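Acyl-CoA dehydrogenase (Mycobacterium thermoresistibile, PDB 3PFD) probably oxidises saturated acyl-CoA thioesters to their 2,3-dehydroacyl-CoA products, passing the electrons through its bound FAD to an acceptor. Local coordinates at residues F336-A341 against K371-Y376; H254-I259 against Q381-V386; I67-E72 against A126-E131. One frame throughout, in Å; residues are numbered along the deposited sequence.

Contact 1: F336-A341 against K371-Y376. With FDA (dihydroflavine-adenine dinucleotide), chain B.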
loop_
_atom_site.group_PDB
_atom_site.type_symbol
_atom_site.label_atom_id
_atom_site.label_comp_id
_atom_site.label_asym_id
_atom_site.label_seq_id
_atom_site.Cartn_x
_atom_site.Cartn_y
_atom_site.Cartn_z
ATOM N N PHE C 336 -7.424 -4.424 11.441
ATOM C CA PHE C 336 -6.076 -4.823 10.938
ATOM C C PHE C 336 -6.039 -6.280 10.458
ATOM O O PHE C 336 -5.582 -6.568 9.344
ATOM C CB PHE C 336 -5.007 -4.614 12.020
ATOM C CG PHE C 336 -3.582 -4.827 11.528
ATOM C CD1 PHE C 336 -3.010 -3.949 10.598
ATOM C CD2 PHE C 336 -2.826 -5.896 11.994
ATOM C CE1 PHE C 336 -1.698 -4.131 10.159
ATOM C CE2 PHE C 336 -1.496 -6.093 11.575
ATOM C CZ PHE C 336 -0.930 -5.210 10.648
ATOM N N ALA C 337 -6.493 -7.208 11.296
ATOM C CA ALA C 337 -6.482 -8.619 10.879
ATOM C C ALA C 337 -7.240 -8.861 9.584
ATOM O O ALA C 337 -6.796 -9.639 8.748
ATOM C CB ALA C 337 -6.989 -9.559 11.972
ATOM N N SER C 338 -8.381 -8.209 9.422
ATOM C CA SER C 338 -9.195 -8.445 8.216
ATOM C C SER C 338 -8.543 -7.818 7.001
ATOM O O SER C 338 -8.567 -8.405 5.919
ATOM C CB SER C 338 -10.646 -7.949 8.394
ATOM O OG SER C 338 -10.680 -6.580 8.766
ATOM N N ASP C 339 -7.955 -6.633 7.167
ATOM C CA ASP C 339 -7.152 -6.045 6.089
ATOM C C ASP C 339 -5.998 -6.977 5.723
ATOM O O ASP C 339 -5.717 -7.198 4.539
ATOM C CB ASP C 339 -6.624 -4.641 6.442
ATOM C CG ASP C 339 -7.714 -3.588 6.441
ATOM O OD1 ASP C 339 -8.828 -3.876 6.000
ATOM O OD2 ASP C 339 -7.468 -2.469 6.894
ATOM N N VAL C 340 -5.339 -7.540 6.738
ATOM C CA VAL C 340 -4.212 -8.453 6.491
ATOM C C VAL C 340 -4.679 -9.706 5.675
ATOM O O VAL C 340 -4.061 -10.086 4.661
ATOM C CB VAL C 340 -3.498 -8.806 7.804
ATOM C CG1 VAL C 340 -2.576 -10.010 7.637
ATOM C CG2 VAL C 340 -2.630 -7.596 8.312
ATOM N N ALA C 341 -5.799 -10.296 6.107
ATOM C CA ALA C 341 -6.358 -11.484 5.457
ATOM C C ALA C 341 -6.679 -11.233 3.996
ATOM O O ALA C 341 -6.455 -12.090 3.182
ATOM C CB ALA C 341 -7.603 -11.955 6.190
ATOM N N LYS C 371 -12.903 -11.703 2.428
ATOM C CA LYS C 371 -13.602 -10.449 2.162
ATOM C C LYS C 371 -14.685 -10.103 3.187
ATOM O O LYS C 371 -14.857 -8.933 3.502
ATOM C CB LYS C 371 -14.207 -10.422 0.745
ATOM C CG LYS C 371 -14.949 -9.099 0.404
ATOM C CD LYS C 371 -13.956 -7.899 0.285
ATOM C CE LYS C 371 -14.621 -6.570 0.731
ATOM N NZ LYS C 371 -13.576 -5.518 0.922
ATOM N N ILE C 372 -15.410 -11.104 3.701
ATOM C CA ILE C 372 -16.469 -10.828 4.681
ATOM C C ILE C 372 -15.925 -10.242 5.979
ATOM O O ILE C 372 -16.633 -9.490 6.651
ATOM C CB ILE C 372 -17.387 -12.076 5.001
ATOM C CG1 ILE C 372 -18.654 -11.669 5.771
ATOM C CG2 ILE C 372 -16.632 -13.103 5.833
ATOM C CD1 ILE C 372 -19.572 -10.626 5.044
ATOM N N THR C 373 -14.688 -10.582 6.343
ATOM C CA THR C 373 -14.151 -10.158 7.633
ATOM C C THR C 373 -13.986 -8.633 7.740
ATOM O O THR C 373 -14.005 -8.086 8.845
ATOM C CB THR C 373 -12.846 -10.899 8.018
ATOM O OG1 THR C 373 -11.808 -10.523 7.113
ATOM C CG2 THR C 373 -13.048 -12.427 7.939
ATOM N N GLN C 374 -13.826 -7.968 6.591
ATOM C CA GLN C 374 -13.743 -6.491 6.517
ATOM C C GLN C 374 -15.122 -5.835 6.626
ATOM O O GLN C 374 -15.233 -4.593 6.787
ATOM C CB GLN C 374 -13.082 -6.059 5.196
ATOM C CG GLN C 374 -11.652 -6.534 5.043
ATOM C CD GLN C 374 -11.039 -6.139 3.709
ATOM O OE1 GLN C 374 -11.513 -6.561 2.646
ATOM N NE2 GLN C 374 -9.983 -5.310 3.760
ATOM N N ILE C 375 -16.176 -6.660 6.566
ATOM C CA ILE C 375 -17.547 -6.138 6.434
ATOM C C ILE C 375 -18.390 -6.373 7.674
ATOM O O ILE C 375 -18.974 -5.414 8.190
ATOM C CB ILE C 375 -18.287 -6.669 5.165
ATOM C CG1 ILE C 375 -17.524 -6.299 3.900
ATOM C CG2 ILE C 375 -19.791 -6.177 5.103
ATOM C CD1 ILE C 375 -18.078 -6.927 2.655
ATOM N N TYR C 376 -18.510 -7.624 8.139
ATOM C CA TYR C 376 -19.399 -7.839 9.292
ATOM C C TYR C 376 -18.789 -7.521 10.644
ATOM O O TYR C 376 -17.584 -7.278 10.737
ATOM C CB TYR C 376 -20.148 -9.199 9.321
ATOM C CG TYR C 376 -19.347 -10.480 9.342
ATOM C CD1 TYR C 376 -20.002 -11.696 9.159
ATOM C CD2 TYR C 376 -17.960 -10.496 9.511
ATOM C CE1 TYR C 376 -19.304 -12.912 9.130
ATOM C CE2 TYR C 376 -17.240 -11.716 9.488
ATOM C CZ TYR C 376 -17.940 -12.919 9.297
ATOM O OH TYR C 376 -17.295 -14.132 9.262
HETATM P PA FDA B . -24.020 0.071 4.921
HETATM O O1A FDA B . -24.112 0.513 6.355
HETATM O O2A FDA B . -25.049 0.515 3.910
HETATM O O5B FDA B . -22.559 0.500 4.393
HETATM C C5B FDA B . -22.268 0.749 3.014
HETATM C C4B FDA B . -20.879 1.394 2.906
HETATM O O4B FDA B . -20.886 2.697 3.500
HETATM C C3B FDA B . -19.816 0.594 3.662
HETATM O O3B FDA B . -18.578 0.731 2.951
HETATM C C2B FDA B . -19.709 1.322 4.991
HETATM O O2B FDA B . -18.432 1.157 5.615
HETATM C C1B FDA B . -19.934 2.752 4.557
HETATM N N9A FDA B . -20.371 3.624 5.666
HETATM C C8A FDA B . -21.560 3.586 6.295
HETATM N N7A FDA B . -21.591 4.551 7.248
HETATM C C5A FDA B . -20.402 5.201 7.220
HETATM C C6A FDA B . -19.864 6.263 7.965
HETATM N N6A FDA B . -20.595 6.846 8.967
HETATM N N1A FDA B . -18.608 6.698 7.678
HETATM C C2A FDA B . -17.900 6.099 6.694
HETATM N N3A FDA B . -18.386 5.078 5.952
HETATM C C4A FDA B . -19.633 4.606 6.207
HETATM N N1 FDA B . -25.909 -8.607 11.178
HETATM C C2 FDA B . -26.605 -9.197 12.198
HETATM O O2 FDA B . -27.459 -8.556 12.868
HETATM N N3 FDA B . -26.386 -10.495 12.498
HETATM C C4 FDA B . -25.481 -11.223 11.805
HETATM O O4 FDA B . -25.341 -12.416 12.126
HETATM C C4X FDA B . -24.731 -10.640 10.764
HETATM N N5 FDA B . -23.911 -11.374 9.986
HETATM C C5X FDA B . -23.641 -10.995 8.725
HETATM C C6 FDA B . -23.250 -11.928 7.754
HETATM C C7 FDA B . -23.051 -11.518 6.423
HETATM C C7M FDA B . -22.620 -12.521 5.374
HETATM C C8 FDA B . -23.203 -10.184 6.069
HETATM C C8M FDA B . -22.981 -9.707 4.644
HETATM C C9 FDA B . -23.578 -9.264 7.029
HETATM C C9A FDA B . -23.812 -9.664 8.349
HETATM N N10 FDA B . -24.430 -8.775 9.255
HETATM C C10 FDA B . -24.969 -9.305 10.459
HETATM C "C1'" FDA B . -24.726 -7.400 8.849
HETATM C "C2'" FDA B . -23.473 -6.513 8.868
HETATM O "O2'" FDA B . -23.026 -6.188 10.204
HETATM C "C3'" FDA B . -23.764 -5.289 8.027
HETATM O "O3'" FDA B . -23.683 -5.677 6.632
HETATM C "C4'" FDA B . -22.782 -4.136 8.312
HETATM O "O4'" FDA B . -23.032 -3.578 9.604
HETATM C "C5'" FDA B . -22.886 -3.023 7.278
HETATM O "O5'" FDA B . -24.264 -2.684 7.074
HETATM P P FDA B . -24.832 -2.623 5.569
HETATM O O1P FDA B . -24.554 -3.955 4.920
HETATM O O2P FDA B . -26.245 -2.089 5.611
HETATM O O3P FDA B . -23.861 -1.557 4.847
#

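Contact 2: H254-I259 against Q381-V386. With FDA (dihydroflavine-adenine dinucleotide), chain B.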
loop_
_atom_site.group_PDB
_atom_site.type_symbol
_atom_site.label_atom_id
_atom_site.label_comp_id
_atom_site.label_asym_id
_atom_site.label_seq_id
_atom_site.Cartn_x
_atom_site.Cartn_y
_atom_site.Cartn_z
ATOM N N HIS C 254 -16.488 -7.100 23.057
ATOM C CA HIS C 254 -16.057 -8.430 23.451
ATOM C C HIS C 254 -16.083 -9.464 22.322
ATOM O O HIS C 254 -15.823 -10.650 22.583
ATOM C CB HIS C 254 -16.896 -8.921 24.634
ATOM C CG HIS C 254 -16.710 -8.098 25.870
ATOM N ND1 HIS C 254 -15.817 -8.439 26.863
ATOM C CD2 HIS C 254 -17.272 -6.929 26.254
ATOM C CE1 HIS C 254 -15.861 -7.533 27.822
ATOM N NE2 HIS C 254 -16.733 -6.602 27.477
ATOM N N THR C 255 -16.450 -9.068 21.099
ATOM C CA THR C 255 -16.518 -10.064 20.018
ATOM C C THR C 255 -15.708 -9.681 18.775
ATOM O O THR C 255 -15.264 -10.555 18.028
ATOM C CB THR C 255 -17.972 -10.424 19.601
ATOM O OG1 THR C 255 -18.608 -9.277 19.039
ATOM C CG2 THR C 255 -18.803 -10.957 20.802
ATOM N N ARG C 256 -15.495 -8.385 18.570
ATOM C CA ARG C 256 -14.676 -7.932 17.445
ATOM C C ARG C 256 -13.339 -8.668 17.293
ATOM O O ARG C 256 -12.970 -9.018 16.179
ATOM C CB ARG C 256 -14.474 -6.422 17.480
ATOM C CG ARG C 256 -15.545 -5.717 16.695
ATOM C CD ARG C 256 -15.621 -4.230 16.983
ATOM N NE ARG C 256 -16.715 -3.646 16.208
ATOM C CZ ARG C 256 -17.407 -2.568 16.570
ATOM N NH1 ARG C 256 -17.121 -1.946 17.725
ATOM N NH2 ARG C 256 -18.390 -2.129 15.778
ATOM N N PRO C 257 -12.628 -8.926 18.410
ATOM C CA PRO C 257 -11.350 -9.650 18.273
ATOM C C PRO C 257 -11.505 -11.057 17.710
ATOM O O PRO C 257 -10.562 -11.568 17.089
ATOM C CB PRO C 257 -10.793 -9.684 19.709
ATOM C CG PRO C 257 -11.472 -8.513 20.422
ATOM C CD PRO C 257 -12.868 -8.466 19.799
ATOM N N THR C 258 -12.673 -11.691 17.924
ATOM C CA THR C 258 -12.901 -13.061 17.428
ATOM C C THR C 258 -13.008 -13.076 15.900
ATOM O O THR C 258 -12.569 -14.009 15.256
ATOM C CB THR C 258 -14.122 -13.758 18.093
ATOM O OG1 THR C 258 -15.333 -13.165 17.630
ATOM C CG2 THR C 258 -14.048 -13.661 19.634
ATOM N N ILE C 259 -13.543 -12.006 15.318
ATOM C CA ILE C 259 -13.512 -11.863 13.866
ATOM C C ILE C 259 -12.091 -11.536 13.385
ATOM O O ILE C 259 -11.661 -12.000 12.341
ATOM C CB ILE C 259 -14.552 -10.847 13.358
ATOM C CG1 ILE C 259 -15.981 -11.331 13.709
ATOM C CG2 ILE C 259 -14.404 -10.617 11.843
ATOM C CD1 ILE C 259 -16.324 -12.758 13.262
ATOM N N GLN C 381 -14.649 0.660 7.776
ATOM C CA GLN C 381 -14.824 2.141 7.875
ATOM C C GLN C 381 -15.364 2.539 9.267
ATOM O O GLN C 381 -14.890 3.481 9.883
ATOM C CB GLN C 381 -15.771 2.663 6.769
ATOM C CG GLN C 381 -15.173 2.587 5.334
ATOM C CD GLN C 381 -14.889 1.140 4.917
ATOM O OE1 GLN C 381 -15.778 0.290 5.005
ATOM N NE2 GLN C 381 -13.633 0.843 4.518
ATOM N N ILE C 382 -16.381 1.833 9.726
ATOM C CA ILE C 382 -16.933 2.009 11.076
ATOM C C ILE C 382 -15.839 1.716 12.137
ATOM O O ILE C 382 -15.761 2.414 13.132
ATOM C CB ILE C 382 -18.181 1.117 11.262
ATOM C CG1 ILE C 382 -19.373 1.662 10.433
ATOM C CG2 ILE C 382 -18.600 0.972 12.771
ATOM C CD1 ILE C 382 -19.699 3.195 10.633
ATOM N N GLN C 383 -14.989 0.706 11.904
ATOM C CA GLN C 383 -13.882 0.434 12.844
ATOM C C GLN C 383 -12.980 1.668 13.002
ATOM O O GLN C 383 -12.563 2.022 14.133
ATOM C CB GLN C 383 -13.070 -0.805 12.440
ATOM C CG GLN C 383 -13.883 -2.131 12.297
ATOM C CD GLN C 383 -14.674 -2.517 13.564
ATOM O OE1 GLN C 383 -14.363 -2.068 14.654
ATOM N NE2 GLN C 383 -15.681 -3.378 13.410
ATOM N N ARG C 384 -12.706 2.325 11.864
ATOM C CA ARG C 384 -11.904 3.560 11.817
ATOM C C ARG C 384 -12.588 4.759 12.470
ATOM O O ARG C 384 -11.912 5.659 13.029
ATOM C CB ARG C 384 -11.471 3.892 10.374
ATOM C CG ARG C 384 -10.380 2.927 9.828
ATOM C CD ARG C 384 -9.972 3.202 8.362
ATOM N NE ARG C 384 -8.895 2.284 7.961
ATOM C CZ ARG C 384 -9.064 1.102 7.368
ATOM N NH1 ARG C 384 -10.286 0.653 7.078
ATOM N NH2 ARG C 384 -8.000 0.373 7.050
ATOM N N VAL C 385 -13.916 4.796 12.382
ATOM C CA VAL C 385 -14.688 5.799 13.124
ATOM C C VAL C 385 -14.492 5.585 14.634
ATOM O O VAL C 385 -14.143 6.527 15.346
ATOM C CB VAL C 385 -16.207 5.779 12.773
ATOM C CG1 VAL C 385 -16.971 6.699 13.706
ATOM C CG2 VAL C 385 -16.444 6.199 11.317
ATOM N N VAL C 386 -14.658 4.352 15.095
ATOM C CA VAL C 386 -14.493 4.005 16.539
ATOM C C VAL C 386 -13.066 4.314 17.032
ATOM O O VAL C 386 -12.863 4.943 18.093
ATOM C CB VAL C 386 -14.837 2.505 16.826
ATOM C CG1 VAL C 386 -14.401 2.079 18.268
ATOM C CG2 VAL C 386 -16.350 2.177 16.580
HETATM P PA FDA B . -24.020 0.071 4.921
HETATM O O1A FDA B . -24.112 0.513 6.355
HETATM O O2A FDA B . -25.049 0.515 3.910
HETATM O O5B FDA B . -22.559 0.500 4.393
HETATM C C5B FDA B . -22.268 0.749 3.014
HETATM C C4B FDA B . -20.879 1.394 2.906
HETATM O O4B FDA B . -20.886 2.697 3.500
HETATM C C3B FDA B . -19.816 0.594 3.662
HETATM O O3B FDA B . -18.578 0.731 2.951
HETATM C C2B FDA B . -19.709 1.322 4.991
HETATM O O2B FDA B . -18.432 1.157 5.615
HETATM C C1B FDA B . -19.934 2.752 4.557
HETATM N N9A FDA B . -20.371 3.624 5.666
HETATM C C8A FDA B . -21.560 3.586 6.295
HETATM N N7A FDA B . -21.591 4.551 7.248
HETATM C C5A FDA B . -20.402 5.201 7.220
HETATM C C6A FDA B . -19.864 6.263 7.965
HETATM N N6A FDA B . -20.595 6.846 8.967
HETATM N N1A FDA B . -18.608 6.698 7.678
HETATM C C2A FDA B . -17.900 6.099 6.694
HETATM N N3A FDA B . -18.386 5.078 5.952
HETATM C C4A FDA B . -19.633 4.606 6.207
HETATM N N1 FDA B . -25.909 -8.607 11.178
HETATM C C2 FDA B . -26.605 -9.197 12.198
HETATM O O2 FDA B . -27.459 -8.556 12.868
HETATM N N3 FDA B . -26.386 -10.495 12.498
HETATM C C4 FDA B . -25.481 -11.223 11.805
HETATM O O4 FDA B . -25.341 -12.416 12.126
HETATM C C4X FDA B . -24.731 -10.640 10.764
HETATM N N5 FDA B . -23.911 -11.374 9.986
HETATM C C5X FDA B . -23.641 -10.995 8.725
HETATM C C6 FDA B . -23.250 -11.928 7.754
HETATM C C7 FDA B . -23.051 -11.518 6.423
HETATM C C7M FDA B . -22.620 -12.521 5.374
HETATM C C8 FDA B . -23.203 -10.184 6.069
HETATM C C8M FDA B . -22.981 -9.707 4.644
HETATM C C9 FDA B . -23.578 -9.264 7.029
HETATM C C9A FDA B . -23.812 -9.664 8.349
HETATM N N10 FDA B . -24.430 -8.775 9.255
HETATM C C10 FDA B . -24.969 -9.305 10.459
HETATM C "C1'" FDA B . -24.726 -7.400 8.849
HETATM C "C2'" FDA B . -23.473 -6.513 8.868
HETATM O "O2'" FDA B . -23.026 -6.188 10.204
HETATM C "C3'" FDA B . -23.764 -5.289 8.027
HETATM O "O3'" FDA B . -23.683 -5.677 6.632
HETATM C "C4'" FDA B . -22.782 -4.136 8.312
HETATM O "O4'" FDA B . -23.032 -3.578 9.604
HETATM C "C5'" FDA B . -22.886 -3.023 7.278
HETATM O "O5'" FDA B . -24.264 -2.684 7.074
HETATM P P FDA B . -24.832 -2.623 5.569
HETATM O O1P FDA B . -24.554 -3.955 4.920
HETATM O O2P FDA B . -26.245 -2.089 5.611
HETATM O O3P FDA B . -23.861 -1.557 4.847
#

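Contact 3: I67-E72 against A126-E131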
loop_
_atom_site.group_PDB
_atom_site.type_symbol
_atom_site.label_atom_id
_atom_site.label_comp_id
_atom_site.label_asym_id
_atom_site.label_seq_id
_atom_site.Cartn_x
_atom_site.Cartn_y
_atom_site.Cartn_z
ATOM N N ILE C 67 -16.869 -22.535 23.939
ATOM C CA ILE C 67 -16.042 -22.699 25.145
ATOM C C ILE C 67 -16.048 -21.499 26.092
ATOM O O ILE C 67 -15.595 -21.612 27.223
ATOM C CB ILE C 67 -14.589 -23.125 24.831
ATOM C CG1 ILE C 67 -13.805 -21.973 24.193
ATOM C CG2 ILE C 67 -14.581 -24.400 23.968
ATOM C CD1 ILE C 67 -12.402 -22.350 23.780
ATOM N N HIS C 68 -16.579 -20.374 25.626
ATOM C CA HIS C 68 -16.616 -19.126 26.400
ATOM C C HIS C 68 -17.701 -19.129 27.494
ATOM O O HIS C 68 -17.618 -18.351 28.453
ATOM C CB HIS C 68 -16.874 -17.945 25.460
ATOM C CG HIS C 68 -18.217 -18.017 24.801
ATOM N ND1 HIS C 68 -18.473 -18.860 23.743
ATOM C CD2 HIS C 68 -19.397 -17.418 25.105
ATOM C CE1 HIS C 68 -19.748 -18.755 23.401
ATOM N NE2 HIS C 68 -20.330 -17.885 24.212
ATOM N N VAL C 69 -18.733 -19.964 27.335
ATOM C CA VAL C 69 -19.845 -19.987 28.297
ATOM C C VAL C 69 -19.286 -20.266 29.701
ATOM O O VAL C 69 -18.554 -21.239 29.888
ATOM C CB VAL C 69 -20.936 -21.046 27.932
ATOM C CG1 VAL C 69 -22.098 -20.956 28.915
ATOM C CG2 VAL C 69 -21.449 -20.845 26.494
ATOM N N PRO C 70 -19.605 -19.396 30.678
ATOM C CA PRO C 70 -19.092 -19.566 32.038
ATOM C C PRO C 70 -19.402 -20.942 32.631
ATOM O O PRO C 70 -20.408 -21.567 32.268
ATOM C CB PRO C 70 -19.807 -18.463 32.822
ATOM C CG PRO C 70 -20.051 -17.399 31.804
ATOM C CD PRO C 70 -20.445 -18.192 30.569
ATOM N N GLU C 71 -18.525 -21.405 33.516
ATOM C CA GLU C 71 -18.643 -22.737 34.108
ATOM C C GLU C 71 -19.912 -22.875 34.963
ATOM O O GLU C 71 -20.468 -23.960 35.071
ATOM C CB GLU C 71 -17.377 -23.119 34.878
ATOM N N GLU C 72 -20.400 -21.762 35.505
ATOM C CA GLU C 72 -21.652 -21.771 36.269
ATOM C C GLU C 72 -22.845 -22.318 35.463
ATOM O O GLU C 72 -23.826 -22.772 36.047
ATOM C CB GLU C 72 -21.960 -20.381 36.845
ATOM N N ALA C 126 -27.862 -25.122 27.258
ATOM C CA ALA C 126 -28.012 -25.765 25.958
ATOM C C ALA C 126 -26.911 -25.327 24.972
ATOM O O ALA C 126 -26.423 -26.139 24.192
ATOM C CB ALA C 126 -29.407 -25.499 25.387
ATOM N N VAL C 127 -26.514 -24.053 25.021
ATOM C CA VAL C 127 -25.399 -23.573 24.190
ATOM C C VAL C 127 -24.088 -24.176 24.693
ATOM O O VAL C 127 -23.264 -24.612 23.910
ATOM C CB VAL C 127 -25.303 -22.021 24.157
ATOM C CG1 VAL C 127 -24.242 -21.562 23.144
ATOM C CG2 VAL C 127 -26.645 -21.412 23.813
ATOM N N ALA C 128 -23.907 -24.196 26.010
ATOM C CA ALA C 128 -22.725 -24.793 26.614
ATOM C C ALA C 128 -22.570 -26.251 26.218
ATOM O O ALA C 128 -21.448 -26.698 26.010
ATOM C CB ALA C 128 -22.782 -24.682 28.136
ATOM N N SER C 129 -23.690 -26.979 26.127
ATOM C CA SER C 129 -23.655 -28.427 25.877
ATOM C C SER C 129 -23.524 -28.831 24.414
ATOM O O SER C 129 -23.296 -30.004 24.134
ATOM C CB SER C 129 -24.873 -29.136 26.492
ATOM O OG SER C 129 -26.047 -28.942 25.713
ATOM N N GLY C 130 -23.666 -27.874 23.497
ATOM C CA GLY C 130 -23.705 -28.173 22.055
ATOM C C GLY C 130 -25.095 -28.548 21.546
ATOM O O GLY C 130 -25.273 -28.815 20.356
ATOM N N GLU C 131 -26.077 -28.579 22.448
ATOM C CA GLU C 131 -27.476 -28.870 22.089
ATOM C C GLU C 131 -28.119 -27.727 21.292
ATOM O O GLU C 131 -29.061 -27.951 20.540
ATOM C CB GLU C 131 -28.319 -29.164 23.345
#

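Contact 1: F336-A341 against K371-Y376
S338 and Q374 bring the two backbones within 5.2 Å, CA to CA, where helix 326-352 passes the end of helix 363-373. S338 has the most surface buried: its CB points at the turn and meets T373 OG1 at 3.1 Å, while CG of Q374 lies 3.8 Å from that same CB. The two hydroxyls do not pair with each other. S338 OG turns back to K334 O and also meets N380 ND2, and T373 OG1 bonds to A370 O, so a methylene and a hydroxyl oxygen form the close seam.

Q374 supplies the one bond between the segments. With chi2 at 178° its chain runs extended beyond CG and crosses D339 at about a right angle. NE2 donates to D339 OD1 over 2.9 Å, the acceptor nearly in the amide plane but met on the anti side and tilted out of the carboxylate plane, the two planes being 84° apart. OD1 also takes a bond from N380 ND2, and OD2 a salt bridge from R384. K371 NZ grips the other end of the amide, coming from above the carbonyl plane of OE1, and also binds Q350 and T346 of the second subunit. On the far side of the turn, I372 CD1 packs 3.6 Å from C8M of the flavin.

An amide tied to a carboxylate at NE2 and an ammonium at OE1 has its rotation fixed, and these charges would probably polarise it while linking helix 326-352 to the subunit interface.

Contact 2: H254-I259 against Q381-V386
R256 reaches toward Q383 and V386 between two helices of the C-terminal helical domain of the acyl-CoA dehydrogenase fold: the first turn of helix 256-280 and the start of helix 380-391. The backbones stay well apart, the nearest CA atoms, those of R256 and Q383, lying 9.6 Å from each other, and one long side chain bridges most of the gap.

The polar meeting is close but unbonded. R256 is extended from CG to NE, whereas Q383 bends at chi2 (-56°), bringing its amide against the guanidinium from the opposite direction with the planes 84° apart. OE1 sits over one face of the guanidinium, toward its rim, and NE2 comes within 3.0 Å of R256 NE. Both nitrogens are donors, and each finds its acceptor in the loop just before helix 380-391: R256 NE in E377 O and Q383 NE2 in G378 O.

Apolar contacts are looser. I382 CG2 lies 4.3 Å from R256 NH2, and V386 CG2 is equally far from NH1, both placed obliquely to the guanidinium.

Other bonds brace the segments internally and tie them to their neighbours. Within the first turn, T255 O takes both T258 N and T258 OG1, the hydroxyl lying on a lone pair in the carbonyl plane. R384 NE forms a salt bridge with D300 OD1 of the third subunit. In the cofactor pocket, the ribose hydroxyl O2B of FDA donates to Q381 OE1 over 2.9 Å, and that oxygen also accepts from Q350 NE2 of the second subunit.

Contact 3: I67-E72 against A126-E131
V69 and A128 mark the nearest approach of the two backbones, their CA atoms 5.9 Å apart, where the loop between helices 53-61 and 80-91 runs past the C-terminal turn of helix 117-129. The loop is held by backbone hydrogen bonds of I67 with A78 and of V69 with G77. The helix ends at G130, whose positive phi of 85° completes a Schellman motif and takes the chain out of the helix.

V69 carries the contact, its CB directed at the helix. CG1 stands trans to the backbone N (chi1 -176°) and rests 3.9 Å from A128 CB. The second branch, CG2, faces the helix backbone, 4.2 Å from A128 CA, and reaches V127 CG1 at 4.4 Å. The two methyl groups of one valine thus divide their work, one meeting the short side chain of A128 and the other leaning toward V127. Because A128 ends at CB, the loop can lie close to the helix here.

CG2 of V69 also lies 3.9 Å above one face of the H68 ring, offset toward its rim. That imidazole is bonded through NE2 to T108 OG1 on helix 95-114. V127 touches T108 too, so helix 95-114 meets both segments.

The chemistry is purely apolar between the segments: a close contact of V69 with A128 and a looser one with V127, with little directional demand. Position is therefore probably set by shape and by the hydrogen bonds that each segment makes to its own neighbours, and the contact joins loop to helix within the N-terminal helical domain.

Overall arrangement
Contact 3 closes first along the chain, wholly within the N-terminal helical domain. Its centre lies about 28 Å from that of contact 1 and about 25 Å from that of contact 2. The other two belong together in the C-terminal domain: contact 1 is nested inside the loop that contact 2 closes, their centres are about 10 Å apart, and helices 363-373 and 380-391 follow one another. They meet through the salt bridge of D339 OD2 with R384 NH2 and through I259 packed on Y376. Both touch FDA, contact 1 at the flavin and contact 2 at the adenosine end, so this paired unit helps shape the cofactor pocket, while contact 3 joins a loop to a helix and does not touch the other two.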